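Local coordinates for nuclear import protein MOG1 (Saccharomyces cerevisiae, PDB 1JHS) that binds the GTPase Ran (Gsp1 in yeast) and takes part in nuclear protein import and poly(A)+ mRNA export, at residues 141-145 / 171-175; 74-78 / 89-93. The protein carries 1 engineered substitution. All coordinates share one frame; numbering follows the deposited sequence.

Contact 1: residues 141-145 / 171-175; sequences VISIN and LLQEM
Ile144 drives its CD1 methyl, the far end of its longer branch, into a group of three helix side chains: Leu171, Leu172 and Met175. With CG1 set opposite the carbonyl carbon (chi1 -57°) and the branch extended beyond it, the methyl is carried straight out from strand 138-147 toward helix 163-178. It lies 3.8 Å from Leu171 CD2, and the two side chains meet at a slant. Leu172 comes the other way, its chain running past that of Ile144 in the opposite direction, so that its CD1 lies alongside, 3.9 Å from Ile144 CD1. Met175 completes the group with its sulfur, SD being 4.1 Å from the same methyl.

Two residues back along the strand, Ile142 uses its shorter branch. Its CG2 is 4.0 Å from Met175 CE and 4.1 Å from Leu172 CD1, meeting one terminal methyl of each. The bend at chi3 of Met175 (72°) turns CE toward Ile142 while SD still touches Ile144, so one thioether spans both isoleucines. The axes of segments 141-145 and 171-175 run nearly antiparallel, at 157°, and pass 9.8 Å apart, a spacing filled by these five side chains.

Ser143, between the isoleucines, points from the helix toward the other face of the sheet, where it touches Leu81 of helix 70-83. Ile57 of strand 56-63 reaches both Ile144 and Met175. No hydrogen bond or salt bridge joins the two segments. Helix and sheet are therefore held together here by buried methyls, methylenes and one sulfur, through dispersion and exclusion of water.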
loop_
_atom_site.group_PDB
_atom_site.type_symbol
_atom_site.label_atom_id
_atom_site.label_comp_id
_atom_site.label_asym_id
_atom_site.label_seq_id
_atom_site.Cartn_x
_atom_site.Cartn_y
_atom_site.Cartn_z
ATOM N N VAL A 141 2.610 -7.523 -3.303
ATOM C CA VAL A 141 1.513 -6.639 -2.892
ATOM C C VAL A 141 2.079 -5.536 -1.984
ATOM O O VAL A 141 2.700 -5.812 -0.968
ATOM C CB VAL A 141 0.372 -7.413 -2.168
ATOM C CG1 VAL A 141 -0.749 -6.449 -1.727
ATOM C CG2 VAL A 141 -0.223 -8.473 -3.119
ATOM N N ILE A 142 1.887 -4.287 -2.395
ATOM C CA ILE A 142 2.371 -3.152 -1.609
ATOM C C ILE A 142 1.139 -2.483 -1.014
ATOM O O ILE A 142 0.212 -2.135 -1.766
ATOM C CB ILE A 142 3.124 -2.113 -2.481
ATOM C CG1 ILE A 142 4.345 -2.767 -3.154
ATOM C CG2 ILE A 142 3.633 -0.963 -1.595
ATOM C CD1 ILE A 142 5.282 -1.784 -3.928
ATOM N N SER A 143 1.094 -2.343 0.319
ATOM C CA SER A 143 -0.053 -1.685 0.957
ATOM C C SER A 143 0.422 -0.486 1.766
ATOM O O SER A 143 1.480 -0.529 2.396
ATOM C CB SER A 143 -0.856 -2.650 1.868
ATOM O OG SER A 143 -0.055 -3.417 2.765
ATOM N N ILE A 144 -0.341 0.601 1.702
ATOM C CA ILE A 144 0.004 1.795 2.453
ATOM C C ILE A 144 -1.259 2.163 3.214
ATOM O O ILE A 144 -2.279 2.479 2.612
ATOM C CB ILE A 144 0.431 2.971 1.534
ATOM C CG1 ILE A 144 1.616 2.549 0.642
ATOM C CG2 ILE A 144 0.828 4.195 2.429
ATOM C CD1 ILE A 144 2.152 3.659 -0.337
ATOM N N ASN A 145 -1.170 2.124 4.544
ATOM C CA ASN A 145 -2.302 2.432 5.403
ATOM C C ASN A 145 -2.355 3.919 5.743
ATOM O O ASN A 145 -1.339 4.502 6.111
ATOM C CB ASN A 145 -2.204 1.619 6.687
ATOM C CG ASN A 145 -2.050 0.169 6.410
ATOM O OD1 ASN A 145 -2.963 -0.470 5.856
ATOM N ND2 ASN A 145 -0.888 -0.388 6.765
ATOM N N LEU A 171 2.631 8.392 -4.057
ATOM C CA LEU A 171 3.730 7.595 -3.491
ATOM C C LEU A 171 3.616 6.154 -3.963
ATOM O O LEU A 171 4.590 5.553 -4.407
ATOM C CB LEU A 171 3.685 7.636 -1.956
ATOM C CG LEU A 171 4.521 6.601 -1.204
ATOM C CD1 LEU A 171 6.011 6.774 -1.534
ATOM C CD2 LEU A 171 4.291 6.774 0.307
ATOM N N LEU A 172 2.409 5.605 -3.872
ATOM C CA LEU A 172 2.164 4.214 -4.270
ATOM C C LEU A 172 2.599 3.985 -5.717
ATOM O O LEU A 172 3.297 3.009 -6.030
ATOM C CB LEU A 172 0.682 3.879 -4.116
ATOM C CG LEU A 172 0.314 2.406 -4.398
ATOM C CD1 LEU A 172 0.824 1.496 -3.253
ATOM C CD2 LEU A 172 -1.228 2.302 -4.541
ATOM N N GLN A 173 2.191 4.882 -6.608
ATOM C CA GLN A 173 2.562 4.742 -8.004
ATOM C C GLN A 173 4.069 4.883 -8.212
ATOM O O GLN A 173 4.654 4.173 -9.034
ATOM C CB GLN A 173 1.748 5.724 -8.856
ATOM C CG GLN A 173 0.260 5.300 -8.915
ATOM C CD GLN A 173 -0.520 5.870 -10.089
ATOM O OE1 GLN A 173 -0.481 7.086 -10.347
ATOM N NE2 GLN A 173 -1.260 4.989 -10.807
ATOM N N GLU A 174 4.707 5.783 -7.463
ATOM C CA GLU A 174 6.170 5.939 -7.586
ATOM C C GLU A 174 6.891 4.672 -7.106
ATOM O O GLU A 174 7.905 4.284 -7.681
ATOM C CB GLU A 174 6.674 7.158 -6.805
ATOM C CG GLU A 174 6.127 8.498 -7.348
ATOM C CD GLU A 174 6.869 9.714 -6.805
ATOM O OE1 GLU A 174 6.385 10.849 -7.032
ATOM O OE2 GLU A 174 7.942 9.551 -6.165
ATOM N N MET A 175 6.377 4.037 -6.049
ATOM C CA MET A 175 6.974 2.798 -5.558
ATOM C C MET A 175 6.887 1.718 -6.630
ATOM O O MET A 175 7.824 0.919 -6.818
ATOM C CB MET A 175 6.251 2.315 -4.297
ATOM C CG MET A 175 6.467 3.242 -3.086
ATOM S SD MET A 175 5.818 2.457 -1.597
ATOM C CE MET A 175 7.051 1.136 -1.323
#

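Contact 2: residues 74-78 / 89-93; sequences WQFHV and KWEAL
Val78 sets its CG1 methyl over one face of the Trp90 indole, 3.4 Å from the centroid of the six-membered ring and 10° off its normal, a close CH-pi contact. The same valine serves two tryptophans, since its other methyl, CG2, lies over the face of Trp74 one helical turn earlier. Trp74 in turn brings CZ3 to the edge of the Trp90 ring, 3.9 Å from its CH2. Their planes stand at 78° with centroids 5.8 Å apart, an oblique pairing. Beyond Trp90, Ala92 CB comes to the edge of the Trp74 ring, 4.3 Å from CH2. Gln75 adds its CG methylene, 4.2 Å from Trp90 CH2, while its terminal amide stands nearly perpendicular to the indole plane.

Trp90 reaches the helix with CG lodged between its backbone N and carbonyl carbon (chi1 49°), which sends the indole from the strand toward the helix. Polar partners outside the segments anchor both rings: Trp90 NE1 is hydrogen-bonded to Glu79 OE1 on the same helix, and Trp74 NE1 to the carbonyl O of Val128. A leucine in place of Trp90 would probably uncover the CG1 methyl of Val78 and leave Glu79 without its indole N-H.

Helix 70-83 thus lies over one face of the large antiparallel sheet. Trp74 and Val78 sit above strands 103-113 and 124-133, touching Val108 and Val128 respectively, while Trp90 fastens the helix to strand 87-99 at the sheet's outer edge, the chain returning there directly after the helix.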
loop_
_atom_site.group_PDB
_atom_site.type_symbol
_atom_site.label_atom_id
_atom_site.label_comp_id
_atom_site.label_asym_id
_atom_site.label_seq_id
_atom_site.Cartn_x
_atom_site.Cartn_y
_atom_site.Cartn_z
ATOM N N TRP A 74 -5.738 -8.312 -8.595
ATOM C CA TRP A 74 -5.585 -7.218 -7.640
ATOM C C TRP A 74 -6.760 -7.232 -6.662
ATOM O O TRP A 74 -6.566 -7.147 -5.437
ATOM C CB TRP A 74 -5.503 -5.887 -8.395
ATOM C CG TRP A 74 -5.446 -4.667 -7.519
ATOM C CD1 TRP A 74 -4.325 -4.111 -6.941
ATOM C CD2 TRP A 74 -6.544 -3.827 -7.168
ATOM N NE1 TRP A 74 -4.673 -2.956 -6.260
ATOM C CE2 TRP A 74 -6.028 -2.761 -6.387
ATOM C CE3 TRP A 74 -7.930 -3.864 -7.441
ATOM C CZ2 TRP A 74 -6.848 -1.742 -5.864
ATOM C CZ3 TRP A 74 -8.743 -2.844 -6.916
ATOM C CH2 TRP A 74 -8.193 -1.801 -6.142
ATOM N N GLN A 75 -7.979 -7.360 -7.180
ATOM C CA GLN A 75 -9.155 -7.389 -6.296
ATOM C C GLN A 75 -9.059 -8.515 -5.282
ATOM O O GLN A 75 -9.455 -8.369 -4.130
ATOM C CB GLN A 75 -10.441 -7.545 -7.126
ATOM C CG GLN A 75 -10.701 -6.348 -8.051
ATOM C CD GLN A 75 -11.952 -6.544 -8.918
ATOM O OE1 GLN A 75 -12.058 -7.525 -9.667
ATOM N NE2 GLN A 75 -12.892 -5.631 -8.811
ATOM N N PHE A 76 -8.537 -9.656 -5.725
ATOM C CA PHE A 76 -8.376 -10.810 -4.864
ATOM C C PHE A 76 -7.436 -10.466 -3.710
ATOM O O PHE A 76 -7.714 -10.792 -2.547
ATOM C CB PHE A 76 -7.782 -11.978 -5.670
ATOM C CG PHE A 76 -7.431 -13.184 -4.827
ATOM C CD1 PHE A 76 -8.366 -14.176 -4.581
ATOM C CD2 PHE A 76 -6.167 -13.294 -4.242
ATOM C CE1 PHE A 76 -8.054 -15.262 -3.757
ATOM C CE2 PHE A 76 -5.845 -14.380 -3.412
ATOM C CZ PHE A 76 -6.790 -15.361 -3.172
ATOM N N HIS A 77 -6.311 -9.810 -4.033
ATOM C CA HIS A 77 -5.346 -9.460 -3.006
ATOM C C HIS A 77 -5.848 -8.376 -2.089
ATOM O O HIS A 77 -5.481 -8.346 -0.910
ATOM C CB HIS A 77 -4.015 -9.055 -3.630
ATOM C CG HIS A 77 -3.254 -10.217 -4.183
ATOM N ND1 HIS A 77 -2.752 -11.221 -3.381
ATOM C CD2 HIS A 77 -2.939 -10.558 -5.454
ATOM C CE1 HIS A 77 -2.163 -12.132 -4.137
ATOM N NE2 HIS A 77 -2.261 -11.755 -5.400
ATOM N N VAL A 78 -6.668 -7.483 -2.628
ATOM C CA VAL A 78 -7.262 -6.425 -1.798
ATOM C C VAL A 78 -8.204 -7.084 -0.775
ATOM O O VAL A 78 -8.194 -6.732 0.421
ATOM C CB VAL A 78 -8.091 -5.407 -2.662
ATOM C CG1 VAL A 78 -8.875 -4.451 -1.727
ATOM C CG2 VAL A 78 -7.151 -4.552 -3.523
ATOM N N LYS A 89 -17.415 -5.212 2.452
ATOM C CA LYS A 89 -17.555 -4.583 1.135
ATOM C C LYS A 89 -16.633 -3.386 1.117
ATOM O O LYS A 89 -16.508 -2.664 2.105
ATOM C CB LYS A 89 -18.989 -4.103 0.867
ATOM C CG LYS A 89 -20.024 -5.210 0.994
ATOM C CD LYS A 89 -21.408 -4.770 0.543
ATOM C CE LYS A 89 -22.380 -5.957 0.679
ATOM N NZ LYS A 89 -23.644 -5.646 -0.020
ATOM N N TRP A 90 -15.992 -3.167 -0.016
ATOM C CA TRP A 90 -15.090 -2.039 -0.124
ATOM C C TRP A 90 -15.233 -1.418 -1.493
ATOM O O TRP A 90 -15.807 -2.027 -2.420
ATOM C CB TRP A 90 -13.623 -2.477 0.089
ATOM C CG TRP A 90 -13.179 -3.686 -0.732
ATOM C CD1 TRP A 90 -13.299 -5.004 -0.379
ATOM C CD2 TRP A 90 -12.542 -3.672 -2.020
ATOM N NE1 TRP A 90 -12.772 -5.812 -1.364
ATOM C CE2 TRP A 90 -12.297 -5.020 -2.382
ATOM C CE3 TRP A 90 -12.152 -2.655 -2.896
ATOM C CZ2 TRP A 90 -11.678 -5.377 -3.597
ATOM C CZ3 TRP A 90 -11.533 -3.010 -4.113
ATOM C CH2 TRP A 90 -11.301 -4.363 -4.442
ATOM N N GLU A 91 -14.711 -0.209 -1.631
ATOM C CA GLU A 91 -14.767 0.440 -2.927
ATOM C C GLU A 91 -13.408 0.987 -3.314
ATOM O O GLU A 91 -12.585 1.328 -2.446
ATOM C CB GLU A 91 -15.827 1.543 -2.945
ATOM C CG GLU A 91 -15.602 2.756 -2.068
ATOM C CD GLU A 91 -16.779 3.758 -2.188
ATOM O OE1 GLU A 91 -16.686 4.870 -1.617
ATOM O OE2 GLU A 91 -17.792 3.425 -2.848
ATOM N N ALA A 92 -13.159 1.018 -4.618
ATOM C CA ALA A 92 -11.907 1.540 -5.126
ATOM C C ALA A 92 -12.138 3.019 -5.375
ATOM O O ALA A 92 -12.899 3.373 -6.278
ATOM C CB ALA A 92 -11.533 0.820 -6.430
ATOM N N LEU A 93 -11.511 3.875 -4.566
ATOM C CA LEU A 93 -11.647 5.321 -4.727
ATOM C C LEU A 93 -10.888 5.797 -5.960
ATOM O O LEU A 93 -11.246 6.805 -6.573
ATOM C CB LEU A 93 -11.107 6.061 -3.502
ATOM C CG LEU A 93 -11.708 5.680 -2.149
ATOM C CD1 LEU A 93 -11.199 6.621 -1.086
ATOM C CD2 LEU A 93 -13.221 5.728 -2.226
#

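Contacts 1 and 2 sit on opposite faces of the same seven-stranded antiparallel sheet, with helix 163-178 against one and helix 70-83 against the other. Their centres are about 14 Å apart. The centre of contact 1 is about 4 Å from the centre of the chain, that of contact 2 about 12 Å, closer to the edge formed by strand 87-99. They meet directly where Val141 CG2 packs 3.7 Å from His77 CG, on the side of strand 138-147 turned from contact 1. Strand 124-133 also links them: Leu172 rests on its Ala129, and His77 reaches its Leu130. In sequence, both segments of contact 2 come before either segment of contact 1.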